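Local coordinates for protein S-adenosylmethionine dependent methyltransferase (Mesorhizobium loti, PDB 3BKW) that probably transfers methyl groups from S-adenosylmethionine to a substrate not yet identified, at residues R36-E41 against H210-C215; A29-A34 against F236-A241. One frame throughout, in Å; residues are numbered along the deposited sequence. Where two conformers were deposited one is given.

Interaction 1 of 2, residues R36-E41 against H210-C215; sequences RAMLPE and HVEEFC. With EDO (1,2-ethanediol), chain I.
Met-38, modelled as selenomethionine, lies against the imidazole of His-210. It sits at the end of helix 32-38, and its CG, SE and CE all gather at one ring atom. Met-38 CG comes within 3.7 Å of His-210 CD2, and Met-38 CE is 3.8 Å from the same carbon. The selenium is 4.7 Å from the ring centroid of His-210. It approaches at a slant, 66° off the ring normal. The two side chains cross at about a right angle. Met-38 CG stands anti to its own carbonyl carbon. The chain then runs on extended and bends at chi3 (55°), which brings Met-38 CE to 3.9 Å from His-210 O.

The imidazole is also tied to its own strand. His-210 NE2 donates to Glu-212 OE1 at 2.8 Å, with an N-H...O angle of 163°. The acceptor uses its anti lone pair and lies nearly in the ring plane. Glu-212 OE1 is also 4.2 Å from Met-38 SE, a loose approach. On the far side of the strand, Val-211 packs on Leu-198 of the second subunit. In the loop after the helix, Pro-40 O accepts a hydrogen bond from O2 of a 1,2-ethanediol, probably left from crystallisation, at 2.8 Å.

No hydrogen bond joins 36-41 to 210-215. Van der Waals packing sets the helix end on the outermost strand, within this chain, of the mixed sheet of the Rossmann-like methyltransferase fold. The His-Glu bond fixes the rotation of the imidazole, and the carboxylate would probably favour a protonated ring.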
loop_
_atom_site.group_PDB
_atom_site.type_symbol
_atom_site.label_atom_id
_atom_site.label_comp_id
_atom_site.label_asym_id
_atom_site.label_seq_id
_atom_site.Cartn_x
_atom_site.Cartn_y
_atom_site.Cartn_z
ATOM N N ARG A 36 -13.694 10.972 3.995
ATOM C CA ARG A 36 -15.133 10.878 4.297
ATOM C C ARG A 36 -15.793 9.734 3.506
ATOM O O ARG A 36 -16.601 8.982 4.048
ATOM C CB ARG A 36 -15.829 12.194 3.971
ATOM C CG ARG A 36 -17.346 12.201 4.244
ATOM C CD ARG A 36 -17.951 13.520 3.806
ATOM N NE ARG A 36 -17.749 13.755 2.383
ATOM C CZ ARG A 36 -17.829 14.938 1.759
ATOM N NH1 ARG A 36 -18.111 16.070 2.421
ATOM N NH2 ARG A 36 -17.608 15.000 0.445
ATOM N N ALA A 37 -15.414 9.606 2.230
ATOM C CA ALA A 37 -15.934 8.546 1.355
ATOM C C ALA A 37 -15.604 7.129 1.832
ATOM O O ALA A 37 -16.343 6.182 1.529
ATOM C CB ALA A 37 -15.443 8.744 -0.053
HETATM N N MSE A 38 -14.516 7.007 2.601
HETATM C CA MSE A 38 -14.044 5.740 3.153
HETATM C C MSE A 38 -14.718 5.342 4.459
HETATM O O MSE A 38 -14.653 4.180 4.865
HETATM C CB MSE A 38 -12.537 5.815 3.332
HETATM C CG MSE A 38 -11.802 5.972 2.023
HETATM SE SE MSE A 38 -9.973 6.503 2.252
HETATM C CE MSE A 38 -9.356 5.087 3.432
ATOM N N LEU A 39 -15.397 6.290 5.101
ATOM C CA LEU A 39 -16.069 6.028 6.360
ATOM C C LEU A 39 -17.286 5.157 6.161
ATOM O O LEU A 39 -17.887 5.175 5.091
ATOM C CB LEU A 39 -16.569 7.333 6.987
ATOM C CG LEU A 39 -15.539 8.389 7.367
ATOM C CD1 LEU A 39 -16.294 9.674 7.765
ATOM C CD2 LEU A 39 -14.629 7.861 8.492
ATOM N N PRO A 40 -17.664 4.392 7.197
ATOM C CA PRO A 40 -18.936 3.703 7.123
ATOM C C PRO A 40 -20.045 4.757 7.341
ATOM O O PRO A 40 -19.737 5.900 7.691
ATOM C CB PRO A 40 -18.869 2.768 8.330
ATOM C CG PRO A 40 -18.063 3.543 9.312
ATOM C CD PRO A 40 -17.000 4.155 8.496
ATOM N N GLU A 41 -21.303 4.389 7.125
ATOM C CA GLU A 41 -22.403 5.276 7.503
ATOM C C GLU A 41 -22.282 5.531 9.026
ATOM O O GLU A 41 -22.253 4.588 9.808
ATOM C CB GLU A 41 -23.750 4.644 7.138
ATOM C CG GLU A 41 -24.972 5.376 7.695
ATOM C CD GLU A 41 -25.051 6.824 7.268
ATOM O OE1 GLU A 41 -24.994 7.081 6.044
ATOM O OE2 GLU A 41 -25.184 7.688 8.160
ATOM N N HIS A 210 -9.474 -0.537 2.465
ATOM C CA HIS A 210 -9.234 0.441 1.394
ATOM C C HIS A 210 -7.958 1.210 1.703
ATOM O O HIS A 210 -7.702 1.559 2.849
ATOM C CB HIS A 210 -10.428 1.409 1.290
ATOM C CG HIS A 210 -10.387 2.330 0.107
ATOM N ND1 HIS A 210 -10.956 2.011 -1.107
ATOM C CD2 HIS A 210 -9.883 3.578 -0.027
ATOM C CE1 HIS A 210 -10.773 3.018 -1.947
ATOM N NE2 HIS A 210 -10.129 3.982 -1.314
ATOM N N VAL A 211 -7.140 1.423 0.679
ATOM C CA VAL A 211 -5.888 2.158 0.799
ATOM C C VAL A 211 -5.856 3.203 -0.324
ATOM O O VAL A 211 -6.010 2.858 -1.489
ATOM C CB VAL A 211 -4.670 1.220 0.686
ATOM C CG1 VAL A 211 -3.350 2.015 0.803
ATOM C CG2 VAL A 211 -4.719 0.131 1.745
ATOM N N GLU A 212 -5.637 4.458 0.032
ATOM C CA GLU A 212 -5.631 5.518 -0.960
ATOM C C GLU A 212 -4.479 6.463 -0.714
ATOM O O GLU A 212 -4.283 6.959 0.402
ATOM C CB GLU A 212 -6.975 6.208 -0.907
ATOM C CG GLU A 212 -7.270 7.145 -2.017
ATOM C CD GLU A 212 -8.751 7.501 -2.093
ATOM O OE1 GLU A 212 -9.633 6.604 -1.983
ATOM O OE2 GLU A 212 -9.042 8.682 -2.315
ATOM N N GLU A 213 -3.678 6.658 -1.763
ATOM C CA GLU A 213 -2.575 7.625 -1.741
ATOM C C GLU A 213 -3.271 8.807 -2.367
ATOM O O GLU A 213 -3.545 8.816 -3.575
ATOM C CB GLU A 213 -1.375 7.081 -2.502
ATOM C CG GLU A 213 -0.972 5.727 -1.946
ATOM C CD GLU A 213 0.070 5.040 -2.759
ATOM O OE1 GLU A 213 1.246 5.414 -2.652
ATOM O OE2 GLU A 213 -0.277 4.090 -3.472
ATOM N N PHE A 214 -3.581 9.794 -1.520
ATOM C CA PHE A 214 -4.484 10.871 -1.884
ATOM C C PHE A 214 -4.069 11.594 -3.145
ATOM O O PHE A 214 -2.896 11.866 -3.345
ATOM C CB PHE A 214 -4.761 11.843 -0.718
ATOM C CG PHE A 214 -5.467 13.113 -1.150
ATOM C CD1 PHE A 214 -6.779 13.051 -1.581
ATOM C CD2 PHE A 214 -4.806 14.337 -1.168
ATOM C CE1 PHE A 214 -7.447 14.206 -2.018
ATOM C CE2 PHE A 214 -5.473 15.504 -1.599
ATOM C CZ PHE A 214 -6.790 15.424 -2.023
ATOM N N CYS A 215 -5.057 11.815 -4.010
ATOM C CA CYS A 215 -4.905 12.579 -5.231
ATOM C C CYS A 215 -6.118 13.488 -5.361
ATOM O O CYS A 215 -7.266 12.993 -5.387
ATOM C CB CYS A 215 -4.831 11.657 -6.440
ATOM S SG CYS A 215 -4.599 12.575 -7.978
HETATM C C1 EDO I . -21.974 10.097 5.664
HETATM O O1 EDO I . -23.085 10.934 5.999
HETATM C C2 EDO I . -21.777 9.095 6.796
HETATM O O2 EDO I . -20.509 8.420 6.717
#

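Interaction 2 of 2, residues A29-A34 against F236-A241; sequences AAEWPA and FLLVSA
Glu-31 crosses Phe-236 at about a right angle and meets its ring with most of its side chain. Glu-31 CB is 3.9 Å from Phe-236 CD2. CG stays by the same carbon, with Glu-31 CG 4.0 Å from Phe-236 CD2. With chi1 at 80°, CG sits between the backbone N and the carbonyl carbon, and a bend at chi2 (-69°) swings the carboxylate over toward the ring. CD then reaches CE2, with Glu-31 CD and Phe-236 CE2 3.8 Å apart. At the tip the oxygens part. Glu-31 OE1 meets Phe-236 CE2 at 3.6 Å, coming in obliquely. Glu-31 OE2 stands 4.3 Å above one face of the Phe-236 ring, displaced toward its rim. The carboxylate and ring planes are 33° apart. No hydrogen bond crosses between the segments.

A second, apolar contact lies three residues further on. Ala-34 CB touches Leu-238 CD1 at 3.6 Å. Leu-238 also lies near Glu-31, with Glu-31 CG 4.4 Å from Leu-238 CD2. Phe-236 and Leu-238 are two residues apart in the strand, so both point to the same face of the sheet, toward the helix.

The type I turn from Ala-29 to Trp-32 leads into helix 32-38, which lies over strand 236-242. Leu-35 and Met-38 extend the cover of Leu-238, and Leu-115 packs on both Glu-31 and Phe-236. The strand runs antiparallel to both its neighbours, 138-145 and 207-213, in the mixed sheet of the Rossmann-like methyltransferase fold.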
loop_
_atom_site.group_PDB
_atom_site.type_symbol
_atom_site.label_atom_id
_atom_site.label_comp_id
_atom_site.label_asym_id
_atom_site.label_seq_id
_atom_site.Cartn_x
_atom_site.Cartn_y
_atom_site.Cartn_z
ATOM N N ALA A 29 -9.831 21.113 4.149
ATOM C CA ALA A 29 -8.906 19.968 4.004
ATOM C C ALA A 29 -9.164 19.256 2.687
ATOM O O ALA A 29 -10.218 18.642 2.510
ATOM C CB ALA A 29 -9.055 18.995 5.164
ATOM N N ALA A 30 -8.184 19.323 1.780
ATOM C CA ALA A 30 -8.266 18.711 0.449
ATOM C C ALA A 30 -8.561 17.231 0.493
ATOM O O ALA A 30 -9.288 16.724 -0.364
ATOM C CB ALA A 30 -6.959 18.934 -0.330
ATOM N N GLU A 31 -7.978 16.551 1.486
ATOM C CA GLU A 31 -8.155 15.112 1.666
ATOM C C GLU A 31 -9.419 14.674 2.418
ATOM O O GLU A 31 -9.675 13.468 2.496
ATOM C CB GLU A 31 -6.919 14.466 2.329
ATOM C CG GLU A 31 -6.742 14.581 3.847
ATOM C CD GLU A 31 -6.437 15.980 4.392
ATOM O OE1 GLU A 31 -6.327 16.967 3.617
ATOM O OE2 GLU A 31 -6.302 16.075 5.635
ATOM N N TRP A 32 -10.190 15.620 2.957
ATOM C CA TRP A 32 -11.414 15.270 3.695
ATOM C C TRP A 32 -12.448 14.501 2.864
ATOM O O TRP A 32 -12.906 13.463 3.324
ATOM C CB TRP A 32 -12.024 16.465 4.437
ATOM C CG TRP A 32 -13.436 16.250 4.886
ATOM C CD1 TRP A 32 -14.519 16.902 4.437
ATOM C CD2 TRP A 32 -13.904 15.282 5.837
ATOM N NE1 TRP A 32 -15.639 16.433 5.050
ATOM C CE2 TRP A 32 -15.303 15.426 5.906
ATOM C CE3 TRP A 32 -13.284 14.296 6.619
ATOM C CZ2 TRP A 32 -16.102 14.657 6.758
ATOM C CZ3 TRP A 32 -14.086 13.498 7.472
ATOM C CH2 TRP A 32 -15.485 13.685 7.519
ATOM N N PRO A 33 -12.836 15.002 1.674
ATOM C CA PRO A 33 -13.806 14.232 0.880
ATOM C C PRO A 33 -13.434 12.774 0.593
ATOM O O PRO A 33 -14.297 11.896 0.679
ATOM C CB PRO A 33 -13.915 15.046 -0.404
ATOM C CG PRO A 33 -13.589 16.438 0.023
ATOM C CD PRO A 33 -12.511 16.284 1.025
ATOM N N ALA A 34 -12.162 12.527 0.283
ATOM C CA ALA A 34 -11.645 11.168 0.057
ATOM C C ALA A 34 -11.722 10.310 1.307
ATOM O O ALA A 34 -12.128 9.150 1.232
ATOM C CB ALA A 34 -10.213 11.228 -0.419
ATOM N N PHE A 236 -0.414 12.507 1.526
ATOM C CA PHE A 236 -1.130 11.688 2.508
ATOM C C PHE A 236 -1.427 10.274 2.089
ATOM O O PHE A 236 -1.636 9.989 0.912
ATOM C CB PHE A 236 -2.478 12.344 2.852
ATOM C CG PHE A 236 -2.376 13.781 3.256
ATOM C CD1 PHE A 236 -1.656 14.112 4.395
ATOM C CD2 PHE A 236 -3.020 14.785 2.538
ATOM C CE1 PHE A 236 -1.552 15.448 4.809
ATOM C CE2 PHE A 236 -2.921 16.118 2.944
ATOM C CZ PHE A 236 -2.176 16.439 4.080
ATOM N N LEU A 237 -1.427 9.398 3.090
ATOM C CA LEU A 237 -1.864 8.013 2.982
ATOM C C LEU A 237 -3.173 7.915 3.768
ATOM O O LEU A 237 -3.212 8.317 4.944
ATOM C CB LEU A 237 -0.833 7.051 3.578
ATOM C CG LEU A 237 -1.189 5.556 3.512
ATOM C CD1 LEU A 237 -1.243 5.059 2.042
ATOM C CD2 LEU A 237 -0.224 4.692 4.339
ATOM N N LEU A 238 -4.204 7.387 3.125
ATOM C CA LEU A 238 -5.527 7.196 3.726
ATOM C C LEU A 238 -5.769 5.690 3.815
ATOM O O LEU A 238 -5.622 4.972 2.809
ATOM C CB LEU A 238 -6.602 7.872 2.891
ATOM C CG LEU A 238 -6.319 9.297 2.413
ATOM C CD1 LEU A 238 -7.539 9.814 1.604
ATOM C CD2 LEU A 238 -5.989 10.277 3.505
ATOM N N VAL A 239 -6.130 5.194 4.994
ATOM C CA VAL A 239 -6.389 3.760 5.171
ATOM C C VAL A 239 -7.680 3.500 5.956
ATOM O O VAL A 239 -7.971 4.221 6.918
ATOM C CB VAL A 239 -5.235 3.050 5.961
ATOM C CG1 VAL A 239 -5.494 1.539 6.086
ATOM C CG2 VAL A 239 -3.867 3.287 5.331
ATOM N N SER A 240 -8.448 2.506 5.496
ATOM C CA SER A 240 -9.636 1.977 6.178
ATOM C C SER A 240 -9.361 0.506 6.471
ATOM O O SER A 240 -8.954 -0.225 5.565
ATOM C CB SER A 240 -10.870 2.068 5.291
ATOM O OG SER A 240 -11.982 1.435 5.916
ATOM N N ALA A 241 -9.580 0.086 7.709
ATOM C CA ALA A 241 -9.378 -1.296 8.138
ATOM C C ALA A 241 -10.590 -1.715 8.946
ATOM O O ALA A 241 -11.236 -0.872 9.585
ATOM C CB ALA A 241 -8.130 -1.420 8.955
#

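Overall arrangement
Both contacts set the helix 32-38 region on the same face of the main sheet, with centres about 5 Å apart. Interaction 2 uses the first part of the helix and the turn before it, against strand 236-242. Interaction 1 uses its end, against the neighbouring strand 207-213, outermost within this chain. Backbone pairing joins the two strands, with Glu-212 O 2.8 Å from Leu-238 N. Each contact is partly buried, and interaction 2 lies nearer the centre of the chain. There a carboxylate meets a phenyl ring, and alanine packs on leucine. Nearer the edge, a selenomethionine meets a polar His-Glu pair, and the second subunit packs on that strand.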